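Local atomic coordinates of glutamine synthetase (Helicobacter pylori, PDB entry 5ZLI), a protein that belongs to the type I-beta glutamine synthetases, dodecameric enzymes whose chains pair a beta-grasp domain with a larger catalytic domain. Residues Ile202-Leu215 against Lys247-Asn259. Numbering follows the deposited sequence.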
# COMPACT_ATOMS: atom_id res chain seq x y z
N ILE B 202 -11.23 -18.83 31.03
CA ILE B 202 -10.40 -19.88 30.47
C ILE B 202 -9.99 -20.85 31.57
O ILE B 202 -10.09 -22.08 31.41
CB ILE B 202 -9.18 -19.23 29.80
CG1 ILE B 202 -9.45 -18.94 28.31
CG2 ILE B 202 -7.95 -20.11 29.93
CD1 ILE B 202 -9.31 -20.11 27.39
N ARG B 203 -9.56 -20.32 32.72
CA ARG B 203 -9.20 -21.18 33.84
C ARG B 203 -10.41 -21.94 34.34
O ARG B 203 -10.37 -23.15 34.56
CB ARG B 203 -8.55 -20.34 34.95
CG ARG B 203 -7.18 -19.76 34.52
CD ARG B 203 -6.34 -19.14 35.64
NE ARG B 203 -7.12 -18.28 36.51
CZ ARG B 203 -7.10 -16.95 36.48
NH1 ARG B 203 -6.29 -16.31 35.67
NH2 ARG B 203 -7.86 -16.26 37.31
N THR B 204 -11.53 -21.24 34.42
CA THR B 204 -12.77 -21.89 34.81
C THR B 204 -13.17 -22.98 33.82
O THR B 204 -13.73 -24.01 34.22
CB THR B 204 -13.85 -20.83 34.95
OG1 THR B 204 -13.54 -20.01 36.09
CG2 THR B 204 -15.16 -21.46 35.16
N GLU B 205 -12.94 -22.76 32.52
CA GLU B 205 -13.30 -23.77 31.53
C GLU B 205 -12.37 -24.97 31.58
O GLU B 205 -12.77 -26.09 31.23
CB GLU B 205 -13.32 -23.16 30.13
CG GLU B 205 -13.53 -24.15 28.97
CD GLU B 205 -13.58 -23.42 27.61
OE1 GLU B 205 -13.29 -22.20 27.59
OE2 GLU B 205 -13.89 -24.07 26.56
N ILE B 206 -11.11 -24.76 31.96
CA ILE B 206 -10.18 -25.88 32.15
C ILE B 206 -10.68 -26.83 33.25
O ILE B 206 -10.90 -28.02 33.01
CB ILE B 206 -8.78 -25.33 32.44
CG1 ILE B 206 -8.21 -24.78 31.12
CG2 ILE B 206 -7.89 -26.35 33.08
CD1 ILE B 206 -6.97 -23.94 31.20
N VAL B 207 -10.86 -26.33 34.46
CA VAL B 207 -11.28 -27.24 35.52
C VAL B 207 -12.65 -27.86 35.23
O VAL B 207 -12.96 -28.94 35.72
CB VAL B 207 -11.23 -26.54 36.89
CG1 VAL B 207 -10.05 -25.57 36.95
CG2 VAL B 207 -12.49 -25.86 37.14
N LYS B 208 -13.48 -27.22 34.42
CA LYS B 208 -14.68 -27.95 34.02
C LYS B 208 -14.29 -29.21 33.26
O LYS B 208 -14.85 -30.29 33.49
CB LYS B 208 -15.61 -27.07 33.19
CG LYS B 208 -16.57 -26.28 34.04
CD LYS B 208 -17.36 -27.24 34.91
CE LYS B 208 -17.58 -26.67 36.31
NZ LYS B 208 -18.59 -25.59 36.26
N VAL B 209 -13.29 -29.11 32.39
CA VAL B 209 -12.94 -30.25 31.58
C VAL B 209 -12.04 -31.20 32.35
O VAL B 209 -12.08 -32.42 32.11
CB VAL B 209 -12.30 -29.81 30.26
CG1 VAL B 209 -11.87 -31.03 29.45
CG2 VAL B 209 -13.27 -29.00 29.46
N LEU B 210 -11.24 -30.70 33.29
CA LEU B 210 -10.48 -31.62 34.13
C LEU B 210 -11.41 -32.59 34.83
O LEU B 210 -11.19 -33.80 34.81
CB LEU B 210 -9.68 -30.84 35.16
CG LEU B 210 -8.58 -29.96 34.59
CD1 LEU B 210 -7.84 -29.24 35.70
CD2 LEU B 210 -7.64 -30.81 33.80
N ASN B 211 -12.48 -32.08 35.41
CA ASN B 211 -13.39 -33.01 36.05
C ASN B 211 -14.01 -33.94 35.02
O ASN B 211 -14.27 -35.10 35.33
CB ASN B 211 -14.49 -32.29 36.82
CG ASN B 211 -13.98 -31.18 37.69
OD1 ASN B 211 -14.51 -30.08 37.63
ND2 ASN B 211 -12.99 -31.45 38.52
N GLN B 212 -14.21 -33.46 33.79
CA GLN B 212 -14.83 -34.34 32.79
C GLN B 212 -14.00 -35.60 32.57
O GLN B 212 -14.54 -36.64 32.17
CB GLN B 212 -15.01 -33.61 31.46
CG GLN B 212 -16.15 -32.64 31.48
CD GLN B 212 -16.35 -31.99 30.13
OE1 GLN B 212 -16.46 -32.68 29.11
NE2 GLN B 212 -16.37 -30.66 30.11
N VAL B 213 -12.71 -35.54 32.86
CA VAL B 213 -11.81 -36.60 32.51
C VAL B 213 -11.40 -37.39 33.75
O VAL B 213 -10.37 -38.08 33.75
CB VAL B 213 -10.61 -36.05 31.73
CG1 VAL B 213 -11.11 -35.31 30.55
CG2 VAL B 213 -9.78 -35.14 32.59
N GLY B 214 -12.19 -37.28 34.82
CA GLY B 214 -11.99 -38.01 36.06
C GLY B 214 -10.96 -37.42 37.00
O GLY B 214 -10.31 -38.17 37.73
N LEU B 215 -10.82 -36.11 37.04
CA LEU B 215 -9.88 -35.43 37.91
C LEU B 215 -10.61 -34.47 38.82
O LEU B 215 -11.50 -33.74 38.38
CB LEU B 215 -8.85 -34.66 37.11
CG LEU B 215 -7.41 -35.14 37.21
CD1 LEU B 215 -6.53 -34.18 36.44
CD2 LEU B 215 -7.07 -35.07 38.69
N LYS B 247 -3.16 -36.18 31.78
CA LYS B 247 -4.49 -35.69 31.41
C LYS B 247 -4.57 -34.16 31.52
O LYS B 247 -5.00 -33.48 30.59
CB LYS B 247 -5.57 -36.32 32.28
CG LYS B 247 -5.83 -37.81 32.12
CD LYS B 247 -7.21 -38.11 32.78
CE LYS B 247 -7.45 -39.59 33.05
NZ LYS B 247 -8.77 -39.87 33.62
N LEU B 248 -4.23 -33.62 32.70
CA LEU B 248 -4.20 -32.18 32.94
C LEU B 248 -3.43 -31.40 31.86
O LEU B 248 -3.93 -30.39 31.34
CB LEU B 248 -3.61 -31.91 34.33
CG LEU B 248 -3.32 -30.55 35.01
CD1 LEU B 248 -2.06 -29.83 34.54
CD2 LEU B 248 -4.46 -29.64 34.83
N LYS B 249 -2.19 -31.83 31.54
CA LYS B 249 -1.43 -31.14 30.48
C LYS B 249 -2.20 -31.11 29.16
O LYS B 249 -2.36 -30.06 28.54
CB LYS B 249 -0.05 -31.79 30.30
CG LYS B 249 1.01 -31.45 31.39
CD LYS B 249 2.33 -32.20 31.13
CE LYS B 249 3.34 -32.05 32.29
NZ LYS B 249 4.60 -32.91 32.18
N TYR B 250 -2.74 -32.25 28.76
CA TYR B 250 -3.57 -32.34 27.57
C TYR B 250 -4.79 -31.42 27.65
O TYR B 250 -5.16 -30.80 26.66
CB TYR B 250 -4.00 -33.80 27.42
CG TYR B 250 -4.99 -34.11 26.34
CD1 TYR B 250 -4.71 -33.85 25.01
CD2 TYR B 250 -6.21 -34.72 26.66
CE1 TYR B 250 -5.63 -34.16 24.00
CE2 TYR B 250 -7.15 -35.04 25.65
CZ TYR B 250 -6.84 -34.76 24.33
OH TYR B 250 -7.74 -35.06 23.35
N VAL B 251 -5.41 -31.31 28.83
CA VAL B 251 -6.69 -30.62 28.92
C VAL B 251 -6.50 -29.13 28.78
O VAL B 251 -7.34 -28.43 28.21
CB VAL B 251 -7.43 -30.99 30.22
CG1 VAL B 251 -8.64 -30.11 30.39
CG2 VAL B 251 -7.87 -32.43 30.17
N VAL B 252 -5.49 -28.58 29.44
CA VAL B 252 -5.26 -27.16 29.28
C VAL B 252 -4.73 -26.86 27.88
O VAL B 252 -5.18 -25.90 27.24
CB VAL B 252 -4.37 -26.63 30.41
CG1 VAL B 252 -4.64 -27.39 31.70
CG2 VAL B 252 -2.98 -26.74 30.07
N LYS B 253 -3.84 -27.70 27.34
CA LYS B 253 -3.29 -27.42 26.01
C LYS B 253 -4.40 -27.35 24.96
O LYS B 253 -4.40 -26.48 24.08
CB LYS B 253 -2.27 -28.47 25.59
CG LYS B 253 -0.80 -28.01 25.74
CD LYS B 253 0.18 -29.15 25.51
CE LYS B 253 0.15 -30.17 26.58
NZ LYS B 253 1.35 -31.01 26.50
N MET B 254 -5.37 -28.23 25.10
CA MET B 254 -6.42 -28.35 24.14
C MET B 254 -7.51 -27.32 24.36
O MET B 254 -8.30 -27.07 23.44
CB MET B 254 -6.95 -29.75 24.22
CG MET B 254 -6.08 -30.73 23.50
SD MET B 254 -6.20 -30.40 21.76
CE MET B 254 -7.76 -31.22 21.44
N VAL B 255 -7.65 -26.84 25.60
CA VAL B 255 -8.64 -25.81 25.90
C VAL B 255 -8.11 -24.45 25.55
O VAL B 255 -8.82 -23.64 24.94
CB VAL B 255 -9.10 -25.90 27.36
CG1 VAL B 255 -9.78 -24.60 27.80
CG2 VAL B 255 -10.05 -27.07 27.49
N ALA B 256 -6.86 -24.17 25.92
CA ALA B 256 -6.16 -23.05 25.31
C ALA B 256 -6.37 -23.05 23.80
O ALA B 256 -6.57 -21.99 23.19
CB ALA B 256 -4.67 -23.09 25.65
N HIS B 257 -6.30 -24.24 23.17
CA HIS B 257 -6.41 -24.36 21.72
C HIS B 257 -7.81 -24.07 21.17
O HIS B 257 -7.94 -23.46 20.10
CB HIS B 257 -5.95 -25.73 21.28
CG HIS B 257 -6.13 -25.95 19.81
ND1 HIS B 257 -5.24 -25.47 18.88
CD2 HIS B 257 -7.13 -26.54 19.12
CE1 HIS B 257 -5.67 -25.77 17.67
NE2 HIS B 257 -6.82 -26.41 17.79
N LEU B 258 -8.87 -24.58 21.81
CA LEU B 258 -10.22 -24.41 21.28
C LEU B 258 -10.63 -22.95 21.31
O LEU B 258 -11.44 -22.53 20.49
CB LEU B 258 -11.23 -25.23 22.07
CG LEU B 258 -12.56 -25.63 21.42
CD1 LEU B 258 -12.35 -26.77 20.38
CD2 LEU B 258 -13.61 -26.01 22.49
N ASN B 259 -10.12 -22.20 22.27
CA ASN B 259 -10.36 -20.77 22.33
C ASN B 259 -9.33 -19.96 21.58
O ASN B 259 -9.19 -18.78 21.89
CB ASN B 259 -10.36 -20.28 23.76
CG ASN B 259 -11.57 -20.72 24.48
OD1 ASN B 259 -11.46 -21.41 25.48
ND2 ASN B 259 -12.75 -20.40 23.93
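Two helices of the glutamine synthetase catalytic domain, 200-212 and 238-258, pack against each other beside its mixed beta-sheet, and Ile206, Val209 and Leu210 of the first meet Leu248, Val251, Val252 and Val255 of the second. The axes of segments 202-212 and 247-258 come within 9.4 Å, with N-to-C directions 135° apart. In the middle Val251 points its CB at the other helix, and its CG1, anti to the backbone N (chi1 172°), touches Val209 CG1 at 3.5 Å and also Leu210 CD2. Both methyls of Leu210 close on Leu248 CD2, Leu210 CD1 at 3.5 Å. Further along, Ile206 straddles two valines: its CG1 meets Val255 CG1 at 3.7 Å, while CG2 and the terminal CD1 of the CG1 arm lie against Val252. Ile206 and, from the other helix, Ala256 both rest on Ile144 of strand 133-145, which ties the pair to the sheet. Helix 200-212 ends in a Schellman motif, with Gly214 at C-prime, Leu215 N bonding to Leu210 O and Gly214 N to Asn211 O. This turn presents a carbonyl to Lys247, whose amine also bonds to Arg83 O. The lysine chain runs extended past Val213, CD lying 3.9 Å from Val213 CG2, and Lys247 NZ is modelled as donating to Val213 O at 2.4 Å, too short to take literally.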